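Side-chain contacts in beta-glucosidase (Saccharopolyspora erythraea D, PDB 5M6G), which probably hydrolyses terminal, non-reducing beta-D-glucosyl residues with release of beta-D-glucose, as a two-domain enzyme of glycosyl hydrolase family 3: residues D49-L54 against A369-L374; D62-M67 against D350-E355; G429-A434 against A471-S476. All blocks are in the same frame, centred on the assembly; numbering follows the deposited sequence.

Interaction 1 of 3, residues D49-L54 against A369-L374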
ATOM      1  N   ASP A  49     -26.261 -11.207 -17.363  1.00 15.11           N
ATOM      2  CA  ASP A  49     -27.401 -12.128 -17.302  1.00 15.17           C
ATOM      3  C   ASP A  49     -27.313 -13.048 -16.089  1.00 15.60           C
ATOM      4  O   ASP A  49     -28.341 -13.403 -15.491  1.00 15.92           O
ATOM      5  CB  ASP A  49     -27.488 -12.960 -18.580  1.00 16.40           C
ATOM      6  CG  ASP A  49     -27.674 -12.107 -19.823  1.00 25.01           C
ATOM      7  OD1 ASP A  49     -28.161 -10.962 -19.699  1.00 28.82           O
ATOM      8  OD2 ASP A  49     -27.328 -12.584 -20.923  1.00 30.78           O
ATOM      9  N   ARG A  50     -26.095 -13.468 -15.728  1.00 13.65           N
ATOM     10  CA  ARG A  50     -25.906 -14.262 -14.518  1.00 14.10           C
ATOM     11  C   ARG A  50     -26.235 -13.447 -13.274  1.00 15.25           C
ATOM     12  O   ARG A  50     -26.887 -13.948 -12.349  1.00 13.33           O
ATOM     13  CB  ARG A  50     -24.464 -14.783 -14.451  1.00 13.82           C
ATOM     14  CG  ARG A  50     -24.076 -15.675 -15.637  1.00 16.20           C
ATOM     15  CD  ARG A  50     -22.662 -16.260 -15.476  1.00 16.00           C
ATOM     16  NE  ARG A  50     -22.596 -17.293 -14.443  1.00 13.56           N
ATOM     17  CZ  ARG A  50     -21.471 -17.915 -14.091  1.00 18.95           C
ATOM     18  NH1 ARG A  50     -20.324 -17.597 -14.685  1.00 14.48           N
ATOM     19  NH2 ARG A  50     -21.488 -18.847 -13.146  1.00 16.12           N
ATOM     20  N   VAL A  51     -25.779 -12.193 -13.234  1.00 12.20           N
ATOM     21  CA  VAL A  51     -26.115 -11.293 -12.136  1.00 12.63           C
ATOM     22  C   VAL A  51     -27.628 -11.110 -12.027  1.00 14.65           C
ATOM     23  O   VAL A  51     -28.204 -11.194 -10.940  1.00 14.12           O
ATOM     24  CB  VAL A  51     -25.399  -9.946 -12.324  1.00 11.44           C
ATOM     25  CG1 VAL A  51     -25.943  -8.934 -11.340  1.00 15.24           C
ATOM     26  CG2 VAL A  51     -23.878 -10.131 -12.148  1.00 11.12           C
ATOM     27  N   ASP A  52     -28.291 -10.837 -13.151  1.00 13.36           N
ATOM     28  CA  ASP A  52     -29.746 -10.652 -13.114  1.00 14.45           C
ATOM     29  C   ASP A  52     -30.454 -11.870 -12.528  1.00 16.73           C
ATOM     30  O   ASP A  52     -31.363 -11.735 -11.697  1.00 12.88           O
ATOM     31  CB  ASP A  52     -30.273 -10.366 -14.520  1.00 14.07           C
ATOM     32  CG  ASP A  52     -29.947  -8.963 -14.999  1.00 24.60           C
ATOM     33  OD1 ASP A  52     -29.552  -8.119 -14.165  1.00 25.96           O
ATOM     34  OD2 ASP A  52     -30.099  -8.701 -16.215  1.00 28.78           O
ATOM     35  N   ASP A  53     -30.057 -13.071 -12.952  1.00 14.69           N
ATOM     36  CA  ASP A  53     -30.749 -14.272 -12.496  1.00 15.75           C
ATOM     37  C   ASP A  53     -30.536 -14.503 -11.006  1.00 18.27           C
ATOM     38  O   ASP A  53     -31.481 -14.821 -10.277  1.00 16.01           O
ATOM     39  CB  ASP A  53     -30.274 -15.485 -13.288  1.00 17.68           C
ATOM     40  CG  ASP A  53     -30.980 -16.738 -12.871  1.00 17.61           C
ATOM     41  OD1 ASP A  53     -32.165 -16.872 -13.230  1.00 15.77           O
ATOM     42  OD2 ASP A  53     -30.367 -17.562 -12.163  1.00 14.53           O
ATOM     43  N   LEU A  54     -29.289 -14.360 -10.539  1.00 14.47           N
ATOM     44  CA  LEU A  54     -29.001 -14.522  -9.118  1.00 13.83           C
ATOM     45  C   LEU A  54     -29.781 -13.514  -8.281  1.00 13.50           C
ATOM     46  O   LEU A  54     -30.446 -13.884  -7.310  1.00 13.18           O
ATOM     47  CB  LEU A  54     -27.494 -14.378  -8.872  1.00 12.84           C
ATOM     48  CG  LEU A  54     -26.989 -14.502  -7.433  1.00 15.09           C
ATOM     49  CD1 LEU A  54     -27.452 -15.809  -6.786  1.00 11.15           C
ATOM     50  CD2 LEU A  54     -25.454 -14.379  -7.396  1.00 11.13           C
ATOM     51  N   ALA A 369     -25.701  -1.684  -5.219  1.00 11.15           N
ATOM     52  CA  ALA A 369     -24.532  -2.215  -4.525  1.00 12.01           C
ATOM     53  C   ALA A 369     -24.350  -3.693  -4.833  1.00 12.45           C
ATOM     54  O   ALA A 369     -23.226  -4.157  -5.072  1.00 12.03           O
ATOM     55  CB  ALA A 369     -24.665  -1.993  -3.017  1.00 10.79           C
ATOM     56  N   ASN A 370     -25.451  -4.448  -4.864  1.00 11.47           N
ATOM     57  CA  ASN A 370     -25.324  -5.878  -5.126  1.00 14.00           C
ATOM     58  C   ASN A 370     -24.919  -6.149  -6.560  1.00 10.80           C
ATOM     59  O   ASN A 370     -24.119  -7.045  -6.819  1.00 13.18           O
ATOM     60  CB  ASN A 370     -26.622  -6.591  -4.804  1.00 10.41           C
ATOM     61  CG  ASN A 370     -26.651  -7.062  -3.395  1.00 13.41           C
ATOM     62  OD1 ASN A 370     -26.495  -8.254  -3.131  1.00 13.59           O
ATOM     63  ND2 ASN A 370     -26.783  -6.122  -2.462  1.00 10.27           N
ATOM     64  N   ARG A 371     -25.478  -5.407  -7.513  1.00 10.68           N
ATOM     65  CA  ARG A 371     -25.062  -5.599  -8.899  1.00 13.01           C
ATOM     66  C   ARG A 371     -23.561  -5.372  -9.053  1.00 15.71           C
ATOM     67  O   ARG A 371     -22.870  -6.131  -9.748  1.00 14.00           O
ATOM     68  CB  ARG A 371     -25.850  -4.655  -9.797  1.00 16.34           C
ATOM     69  CG  ARG A 371     -25.646  -4.862 -11.274  1.00 23.14           C
ATOM     70  CD  ARG A 371     -26.766  -4.154 -12.022  1.00 28.40           C
ATOM     71  NE  ARG A 371     -28.064  -4.483 -11.441  1.00 29.08           N
ATOM     72  CZ  ARG A 371     -28.893  -3.615 -10.859  1.00 39.48           C
ATOM     73  NH1 ARG A 371     -28.591  -2.321 -10.768  1.00 26.51           N
ATOM     74  NH2 ARG A 371     -30.048  -4.049 -10.373  1.00 37.73           N
ATOM     75  N   ARG A 372     -23.034  -4.346  -8.386  1.00 12.83           N
ATOM     76  CA  ARG A 372     -21.606  -4.060  -8.482  1.00 10.42           C
ATOM     77  C   ARG A 372     -20.766  -5.147  -7.806  1.00 13.00           C
ATOM     78  O   ARG A 372     -19.765  -5.599  -8.373  1.00 13.04           O
ATOM     79  CB  ARG A 372     -21.329  -2.679  -7.899  1.00 11.66           C
ATOM     80  CG  ARG A 372     -21.929  -1.562  -8.751  1.00 13.41           C
ATOM     81  CD  ARG A 372     -21.899  -0.230  -8.047  1.00 15.81           C
ATOM     82  NE  ARG A 372     -22.405   0.834  -8.908  1.00 12.65           N
ATOM     83  CZ  ARG A 372     -21.638   1.591  -9.684  1.00 16.39           C
ATOM     84  NH1 ARG A 372     -20.319   1.404  -9.696  1.00 15.83           N
ATOM     85  NH2 ARG A 372     -22.191   2.542 -10.437  1.00 15.69           N
ATOM     86  N   ILE A 373     -21.168  -5.601  -6.617  1.00 13.54           N
ATOM     87  CA  ILE A 373     -20.401  -6.641  -5.922  1.00 11.83           C
ATOM     88  C   ILE A 373     -20.463  -7.955  -6.691  1.00 12.94           C
ATOM     89  O   ILE A 373     -19.434  -8.587  -6.959  1.00 10.65           O
ATOM     90  CB  ILE A 373     -20.914  -6.827  -4.480  1.00 12.69           C
ATOM     91  CG1 ILE A 373     -20.674  -5.587  -3.621  1.00 10.68           C
ATOM     92  CG2 ILE A 373     -20.286  -8.071  -3.842  1.00  9.77           C
ATOM     93  CD1 ILE A 373     -21.652  -5.485  -2.445  1.00 13.30           C
ATOM     94  N   LEU A 374     -21.676  -8.392  -7.052  1.00 11.59           N
ATOM     95  CA  LEU A 374     -21.813  -9.700  -7.689  1.00 14.73           C
ATOM     96  C   LEU A 374     -21.135  -9.725  -9.050  1.00 13.92           C
ATOM     97  O   LEU A 374     -20.559 -10.746  -9.438  1.00 16.38           O
ATOM     98  CB  LEU A 374     -23.290 -10.075  -7.824  1.00 13.70           C
ATOM     99  CG  LEU A 374     -24.020 -10.279  -6.501  1.00 12.28           C
ATOM    100  CD1 LEU A 374     -25.523 -10.433  -6.759  1.00 12.85           C
ATOM    101  CD2 LEU A 374     -23.439 -11.492  -5.762  1.00 11.34           C
TER
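Val51 and Leu374 mark the nearest backbone approach of two helical segments, 49-54 and 369-374, with CA atoms 6.4 Å apart. The segment axes pass within 10.1 Å of each other, and their N-to-C directions diverge by 129°, so the helices run obliquely antiparallel. At this spacing the side chains bridge the gap. The two methyls of Val51 divide the work: CG1 lies against Arg371 CG at 4.1 Å, while CG2, placed anti to the carbonyl carbon, faces the backbone of Leu374 and reaches its CB at 4.4 Å. One helical turn on from Val51, Leu54 CD2 meets the end of Leu374, 3.9 Å from its CD2 and only slightly farther from CD1, the two side chains crossing at about a right angle. Phe378 of helix 363-379 extends the apolar layer by touching both Val51 and Leu54. Arg371 lends the contact its aliphatic stem, and its chain then bends at chi3 on the solvent-facing side. There its NE stays 4.8 Å from Asp52 OD1, too far for a salt bridge, though a weak attraction is possible. Cohesion therefore rests on dispersion between buried branched chains, with charge probably adding little at the exposed margin.

Interaction 2 of 3, residues D62-M67 against D350-E355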
ATOM      1  N   ASP A  62     -30.415 -11.637   1.800  1.00 12.00           N
ATOM      2  CA  ASP A  62     -29.253 -12.064   1.017  1.00 16.04           C
ATOM      3  C   ASP A  62     -28.489 -10.852   0.497  1.00 15.84           C
ATOM      4  O   ASP A  62     -27.249 -10.821   0.526  1.00 13.58           O
ATOM      5  CB  ASP A  62     -29.671 -12.950  -0.161  1.00 10.76           C
ATOM      6  CG  ASP A  62     -30.323 -14.271   0.274  1.00 13.87           C
ATOM      7  OD1 ASP A  62     -29.820 -14.902   1.228  1.00 16.31           O
ATOM      8  OD2 ASP A  62     -31.325 -14.680  -0.361  1.00 14.23           O
ATOM      9  N   LYS A  63     -29.222  -9.846   0.011  1.00 13.92           N
ATOM     10  CA  LYS A  63     -28.593  -8.662  -0.564  1.00 14.20           C
ATOM     11  C   LYS A  63     -27.880  -7.836   0.500  1.00 11.99           C
ATOM     12  O   LYS A  63     -26.807  -7.277   0.243  1.00 13.72           O
ATOM     13  CB  LYS A  63     -29.652  -7.813  -1.285  1.00 15.12           C
ATOM     14  CG  LYS A  63     -30.224  -8.456  -2.543  1.00 13.38           C
ATOM     15  CD  LYS A  63     -31.331  -7.590  -3.153  1.00 16.00           C
ATOM     16  CE  LYS A  63     -32.075  -8.340  -4.257  1.00 13.88           C
ATOM     17  NZ  LYS A  63     -33.259  -7.523  -4.704  1.00 12.54           N
ATOM     18  N   LEU A  64     -28.462  -7.733   1.694  1.00 12.29           N
ATOM     19  CA  LEU A  64     -27.791  -7.003   2.763  1.00 12.55           C
ATOM     20  C   LEU A  64     -26.493  -7.693   3.148  1.00 15.60           C
ATOM     21  O   LEU A  64     -25.455  -7.038   3.318  1.00 12.11           O
ATOM     22  CB  LEU A  64     -28.707  -6.878   3.977  1.00 10.52           C
ATOM     23  CG  LEU A  64     -30.035  -6.168   3.678  1.00 16.21           C
ATOM     24  CD1 LEU A  64     -30.928  -6.206   4.902  1.00 16.79           C
ATOM     25  CD2 LEU A  64     -29.803  -4.715   3.209  1.00 14.33           C
ATOM     26  N   GLY A  65     -26.530  -9.022   3.254  1.00 13.40           N
ATOM     27  CA  GLY A  65     -25.323  -9.769   3.571  1.00 13.28           C
ATOM     28  C   GLY A  65     -24.192  -9.503   2.601  1.00 13.38           C
ATOM     29  O   GLY A  65     -23.040  -9.355   3.013  1.00 14.12           O
ATOM     30  N   GLN A  66     -24.499  -9.435   1.300  1.00 14.55           N
ATOM     31  CA  GLN A  66     -23.442  -9.228   0.314  1.00 13.55           C
ATOM     32  C   GLN A  66     -22.715  -7.910   0.520  1.00 14.74           C
ATOM     33  O   GLN A  66     -21.569  -7.784   0.090  1.00 12.49           O
ATOM     34  CB  GLN A  66     -23.986  -9.268  -1.116  1.00 11.21           C
ATOM     35  CG  GLN A  66     -24.342 -10.648  -1.630  1.00 13.93           C
ATOM     36  CD  GLN A  66     -23.149 -11.571  -1.657  1.00 18.78           C
ATOM     37  OE1 GLN A  66     -22.169 -11.322  -2.364  1.00 12.33           O
ATOM     38  NE2 GLN A  66     -23.219 -12.645  -0.880  1.00 14.76           N
ATOM     39  N   MET A  67     -23.349  -6.933   1.167  1.00 13.91           N
ATOM     40  CA  MET A  67     -22.744  -5.620   1.347  1.00 15.37           C
ATOM     41  C   MET A  67     -21.787  -5.562   2.533  1.00 15.27           C
ATOM     42  O   MET A  67     -21.192  -4.510   2.780  1.00 16.12           O
ATOM     43  CB  MET A  67     -23.848  -4.570   1.490  1.00 11.89           C
ATOM     44  CG  MET A  67     -24.649  -4.410   0.205  1.00 13.72           C
ATOM     45  SD  MET A  67     -26.105  -3.357   0.374  1.00 12.75           S
ATOM     46  CE  MET A  67     -25.311  -1.785   0.723  1.00  8.54           C
ATOM     47  N   ASP A 350     -28.963  -5.647  10.488  1.00 15.68           N
ATOM     48  CA  ASP A 350     -30.232  -5.269  11.109  1.00 19.05           C
ATOM     49  C   ASP A 350     -30.537  -3.792  10.885  1.00 24.38           C
ATOM     50  O   ASP A 350     -31.666  -3.429  10.534  1.00 16.63           O
ATOM     51  CB  ASP A 350     -30.211  -5.588  12.605  1.00 17.16           C
ATOM     52  CG  ASP A 350     -30.308  -7.082  12.886  1.00 21.30           C
ATOM     53  OD1 ASP A 350     -30.680  -7.835  11.967  1.00 22.97           O
ATOM     54  OD2 ASP A 350     -30.029  -7.496  14.025  1.00 23.82           O
ATOM     55  N   TYR A 351     -29.535  -2.925  11.083  1.00 19.99           N
ATOM     56  CA  TYR A 351     -29.736  -1.495  10.860  1.00 20.64           C
ATOM     57  C   TYR A 351     -30.122  -1.212   9.415  1.00 17.82           C
ATOM     58  O   TYR A 351     -31.050  -0.443   9.149  1.00 15.40           O
ATOM     59  CB  TYR A 351     -28.472  -0.707  11.220  1.00 19.00           C
ATOM     60  CG  TYR A 351     -28.246  -0.463  12.696  1.00 22.60           C
ATOM     61  CD1 TYR A 351     -29.154  -0.909  13.654  1.00 24.30           C
ATOM     62  CD2 TYR A 351     -27.112   0.211  13.131  1.00 20.56           C
ATOM     63  CE1 TYR A 351     -28.929  -0.683  15.007  1.00 24.16           C
ATOM     64  CE2 TYR A 351     -26.878   0.440  14.474  1.00 20.87           C
ATOM     65  CZ  TYR A 351     -27.788  -0.004  15.407  1.00 23.78           C
ATOM     66  OH  TYR A 351     -27.547   0.233  16.737  1.00 20.98           O
ATOM     67  N   LEU A 352     -29.393  -1.798   8.462  1.00 15.86           N
ATOM     68  CA  LEU A 352     -29.666  -1.500   7.060  1.00 18.22           C
ATOM     69  C   LEU A 352     -31.036  -2.024   6.651  1.00 16.72           C
ATOM     70  O   LEU A 352     -31.749  -1.370   5.883  1.00 14.20           O
ATOM     71  CB  LEU A 352     -28.570  -2.085   6.167  1.00 16.08           C
ATOM     72  CG  LEU A 352     -28.618  -1.665   4.695  1.00 18.17           C
ATOM     73  CD1 LEU A 352     -28.867  -0.153   4.545  1.00 13.82           C
ATOM     74  CD2 LEU A 352     -27.332  -2.070   3.978  1.00 14.75           C
ATOM     75  N   ARG A 353     -31.421  -3.199   7.160  1.00 14.81           N
ATOM     76  CA  ARG A 353     -32.751  -3.726   6.867  1.00 17.78           C
ATOM     77  C   ARG A 353     -33.825  -2.730   7.283  1.00 19.39           C
ATOM     78  O   ARG A 353     -34.763  -2.457   6.522  1.00 17.30           O
ATOM     79  CB  ARG A 353     -32.968  -5.065   7.570  1.00 17.67           C
ATOM     80  CG  ARG A 353     -34.243  -5.777   7.091  1.00 15.58           C
ATOM     81  CD  ARG A 353     -34.640  -6.933   7.989  1.00 16.62           C
ATOM     82  NE  ARG A 353     -33.676  -8.029   7.926  1.00 17.57           N
ATOM     83  CZ  ARG A 353     -32.824  -8.337   8.900  1.00 18.05           C
ATOM     84  NH1 ARG A 353     -32.818  -7.638  10.029  1.00 13.39           N
ATOM     85  NH2 ARG A 353     -31.993  -9.358   8.753  1.00 16.21           N
ATOM     86  N   ALA A 354     -33.692  -2.163   8.488  1.00 16.52           N
ATOM     87  CA  ALA A 354     -34.680  -1.199   8.972  1.00 22.03           C
ATOM     88  C   ALA A 354     -34.691   0.065   8.122  1.00 18.89           C
ATOM     89  O   ALA A 354     -35.753   0.636   7.871  1.00 17.52           O
ATOM     90  CB  ALA A 354     -34.414  -0.852  10.434  1.00 22.28           C
ATOM     91  N   GLU A 355     -33.517   0.532   7.684  1.00 18.34           N
ATOM     92  CA  GLU A 355     -33.481   1.695   6.802  1.00 18.19           C
ATOM     93  C   GLU A 355     -34.205   1.407   5.495  1.00 20.66           C
ATOM     94  O   GLU A 355     -34.934   2.260   4.971  1.00 18.76           O
ATOM     95  CB  GLU A 355     -32.035   2.112   6.520  1.00 13.21           C
ATOM     96  CG  GLU A 355     -31.274   2.614   7.735  1.00 13.98           C
ATOM     97  CD  GLU A 355     -31.949   3.795   8.404  1.00 20.49           C
ATOM     98  OE1 GLU A 355     -32.271   4.785   7.706  1.00 22.16           O
ATOM     99  OE2 GLU A 355     -32.171   3.722   9.630  1.00 24.45           O
TER
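Leu64 and Leu352 meet through different first torsions: Leu64 CG stands anti to its carbonyl carbon (chi1 -58°), whereas Leu352 CG stands anti to the backbone nitrogen (chi1 -171°). The fork of Leu64 thereby straddles two neighbours on helix 345-357. Its CD2 packs against Leu352 CG at 3.6 Å, and its CD1 presses on Arg353 CB at 3.5 Å, nearly as close to the CA behind it. Met67, three residues on from Leu64, curls its bent chain round so that the methyl CE touches Leu352 CD2 at 3.8 Å, and Leu352 CD2 thus has both Leu64 and Met67 as neighbours. With an alanine in place of Leu64, both methyls vanish, and Leu352 and the base of Arg353 would probably face a gap where those methyls packed.

Beyond its aliphatic base Arg353 is polar. Its NH1 forms a salt bridge with Asp350 OD1 one helical turn back, at 2.9 Å with an N-H...O angle of 162°. The oxygen lies in the guanidinium plane but is approached on its anti side, with NH1 well out of the carboxylate plane. Arg353 NE forms a salt bridge with Asp61, on helix 60-66 like Leu64, so an ionic link between the helices flanks the leucine contact. Helix 60-66 leads into strand 68-71 and helix 345-357 follows strand 339-341, neighbouring strands of the parallel sheet in the TIM-barrel-type domain. Two aspartates probably fix the turn of the guanidinium, while the buried apolar groups hold the helices together by close carbon packing.

Interaction 3 of 3, residues G429-A434 against A471-S476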
ATOM      1  N   GLY A 429      39.911  -2.879   0.641  1.00 32.97           N
ATOM      2  CA  GLY A 429      40.137  -2.114   1.861  1.00 33.70           C
ATOM      3  C   GLY A 429      38.972  -2.225   2.829  1.00 27.98           C
ATOM      4  O   GLY A 429      37.828  -2.427   2.436  1.00 25.62           O
ATOM      5  N   LYS A 430      39.279  -2.107   4.122  1.00 24.21           N
ATOM      6  CA  LYS A 430      38.262  -2.233   5.164  1.00 20.39           C
ATOM      7  C   LYS A 430      37.157  -1.197   4.985  1.00 19.09           C
ATOM      8  O   LYS A 430      37.426  -0.022   4.724  1.00 20.83           O
ATOM      9  CB  LYS A 430      38.885  -2.025   6.543  1.00 26.05           C
ATOM     10  CG  LYS A 430      39.904  -3.026   6.976  1.00 33.81           C
ATOM     11  CD  LYS A 430      40.850  -2.371   7.962  1.00 25.69           C
ATOM     12  CE  LYS A 430      40.108  -1.882   9.185  1.00 29.52           C
ATOM     13  NZ  LYS A 430      41.069  -1.615  10.294  1.00 25.80           N
ATOM     14  N   LEU A 431      35.912  -1.627   5.174  1.00 17.49           N
ATOM     15  CA  LEU A 431      34.758  -0.739   5.174  1.00 19.98           C
ATOM     16  C   LEU A 431      34.121  -0.740   6.553  1.00 15.01           C
ATOM     17  O   LEU A 431      34.159  -1.744   7.271  1.00 14.38           O
ATOM     18  CB  LEU A 431      33.716  -1.159   4.127  1.00 15.51           C
ATOM     19  CG  LEU A 431      34.122  -0.902   2.681  1.00 21.65           C
ATOM     20  CD1 LEU A 431      33.132  -1.560   1.738  1.00 21.73           C
ATOM     21  CD2 LEU A 431      34.192   0.601   2.414  1.00 24.49           C
ATOM     22  N   PHE A 432      33.553   0.397   6.936  1.00 12.87           N
ATOM     23  CA  PHE A 432      32.778   0.471   8.166  1.00 13.73           C
ATOM     24  C   PHE A 432      31.312   0.728   7.844  1.00 14.01           C
ATOM     25  O   PHE A 432      30.989   1.563   6.992  1.00 11.42           O
ATOM     26  CB  PHE A 432      33.287   1.565   9.112  1.00 14.46           C
ATOM     27  CG  PHE A 432      32.908   1.320  10.545  1.00 17.92           C
ATOM     28  CD1 PHE A 432      31.646   1.672  11.022  1.00 16.49           C
ATOM     29  CD2 PHE A 432      33.791   0.673  11.403  1.00 13.32           C
ATOM     30  CE1 PHE A 432      31.292   1.419  12.338  1.00 16.18           C
ATOM     31  CE2 PHE A 432      33.442   0.423  12.718  1.00 14.44           C
ATOM     32  CZ  PHE A 432      32.189   0.791  13.187  1.00 19.39           C
ATOM     33  N   VAL A 433      30.427   0.010   8.530  1.00 11.78           N
ATOM     34  CA  VAL A 433      28.989   0.206   8.386  1.00 14.66           C
ATOM     35  C   VAL A 433      28.392   0.450   9.764  1.00 15.26           C
ATOM     36  O   VAL A 433      28.756  -0.217  10.739  1.00 16.22           O
ATOM     37  CB  VAL A 433      28.313  -0.989   7.678  1.00 12.18           C
ATOM     38  CG1 VAL A 433      26.791  -0.744   7.516  1.00 11.72           C
ATOM     39  CG2 VAL A 433      28.964  -1.213   6.319  1.00 15.43           C
ATOM     40  N   ALA A 434      27.481   1.424   9.841  1.00 13.93           N
ATOM     41  CA  ALA A 434      26.799   1.776  11.074  1.00 12.19           C
ATOM     42  C   ALA A 434      25.375   2.194  10.740  1.00 12.98           C
ATOM     43  O   ALA A 434      25.004   2.325   9.573  1.00 13.79           O
ATOM     44  CB  ALA A 434      27.518   2.907  11.818  1.00 11.09           C
ATOM     45  N   ALA A 471      28.389  -8.713   0.742  1.00 15.07           N
ATOM     46  CA  ALA A 471      28.482  -9.553  -0.448  1.00 15.48           C
ATOM     47  C   ALA A 471      29.023  -8.774  -1.642  1.00 18.67           C
ATOM     48  O   ALA A 471      29.756  -9.329  -2.469  1.00 15.86           O
ATOM     49  CB  ALA A 471      27.115 -10.157  -0.776  1.00 18.18           C
ATOM     50  N   ALA A 472      28.661  -7.492  -1.762  1.00 15.36           N
ATOM     51  CA  ALA A 472      29.202  -6.671  -2.843  1.00 14.73           C
ATOM     52  C   ALA A 472      30.709  -6.514  -2.692  1.00 18.11           C
ATOM     53  O   ALA A 472      31.468  -6.728  -3.643  1.00 17.79           O
ATOM     54  CB  ALA A 472      28.515  -5.302  -2.866  1.00 14.72           C
ATOM     55  N   ALA A 473      31.154  -6.141  -1.494  1.00 15.43           N
ATOM     56  CA  ALA A 473      32.574  -5.985  -1.189  1.00 15.98           C
ATOM     57  C   ALA A 473      33.129  -7.311  -0.664  1.00 14.39           C
ATOM     58  O   ALA A 473      33.625  -7.421   0.460  1.00 14.12           O
ATOM     59  CB  ALA A 473      32.774  -4.857  -0.188  1.00 12.83           C
ATOM     60  N   SER A 474      33.014  -8.335  -1.515  1.00 16.12           N
ATOM     61  CA  SER A 474      33.233  -9.710  -1.070  1.00 17.63           C
ATOM     62  C   SER A 474      34.689  -9.993  -0.741  1.00 17.14           C
ATOM     63  O   SER A 474      34.972 -10.960  -0.027  1.00 18.85           O
ATOM     64  CB  SER A 474      32.725 -10.688  -2.127  1.00 17.61           C
ATOM     65  OG  SER A 474      33.210 -10.369  -3.419  1.00 20.33           O
ATOM     66  N   GLY A 475      35.614  -9.180  -1.242  1.00 17.94           N
ATOM     67  CA  GLY A 475      37.006  -9.262  -0.875  1.00 15.63           C
ATOM     68  C   GLY A 475      37.417  -8.344   0.250  1.00 23.80           C
ATOM     69  O   GLY A 475      38.602  -8.294   0.594  1.00 22.89           O
ATOM     70  N   SER A 476      36.477  -7.621   0.853  1.00 15.90           N
ATOM     71  CA  SER A 476      36.791  -6.615   1.855  1.00 14.75           C
ATOM     72  C   SER A 476      36.338  -7.075   3.231  1.00 14.80           C
ATOM     73  O   SER A 476      35.287  -7.711   3.371  1.00 14.44           O
ATOM     74  CB  SER A 476      36.117  -5.267   1.537  1.00 14.77           C
ATOM     75  OG  SER A 476      36.632  -4.679   0.352  1.00 19.74           O
TER
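A small, partly buried contact joins Leu431, the first residue of strand 431-434, and Gly429 just before it to Ala473 and Ser476 in the turn that follows helix 465-472, within the C-terminal domain. It combines one apolar touch with a polar margin. Leu431 sends CD1 to the methyl of Ala473, 3.8 Å from its CB. The leucine reaches there because its CG stands anti to the carbonyl carbon (chi1 -72°), a torsion that sets CD1 against that methyl. Ala473 is the residue at which the chain leaves the helix, and it is the centre of an inverse gamma turn whose bond, Ser474 N to Ala472 O, is weak. A type I turn from Ala473 to Ser476 follows, closed by Ser476 N to Ala473 O at 2.9 Å. This double turn brings Ser476 alongside Gly429, their CA atoms 5.6 Å apart.

The segments frame a beta-alpha-beta crossover: strand 431-434 leads by way of helix 465-472 to strand 478-480, which lies next to it in parallel at the edge of the mixed sheet. Leu431 shares backbone hydrogen bonds with Glu477 and Thr479, so the contact sits where the pairing of the two strands begins.

On the polar side, Ser476 brings both CB and OG up to the carbonyl of Gly429, with CB 3.4 Å and OG 3.3 Å from Gly429 O. Arg492 serves both groups, its NE bonding Gly429 O and its NH2 bonding Ser476 OG, so one guanidinium spans the approach to the strand and the turn. Farther along the strand, Val433 packs on Leu466 and Ile469 of helix 465-472, whereas Phe432 touches Leu527 of helix 518-528.

How the interactions relate
Interactions 1 and 2 are neighbours in the N-terminal barrel domain, their centres 16 Å apart, and the second is nested along the chain inside the loop closed by the first. Helices 47-57 and 60-66 follow each other, as do helices 345-357 and 363-379, so each contact ties the beginning of this domain to its end. They also touch directly: Asn370 ND2 probably donates to Lys63 O, and Leu374 packs on Gln66. Interaction 3 comes later in the sequence, on the opposite side of the chain's centre, its centre 60 Å from that of interaction 1 and 62 Å from that of interaction 2. It joins elements within the C-terminal domain and does not touch the first pair, the nearest atoms being about 47 Å away.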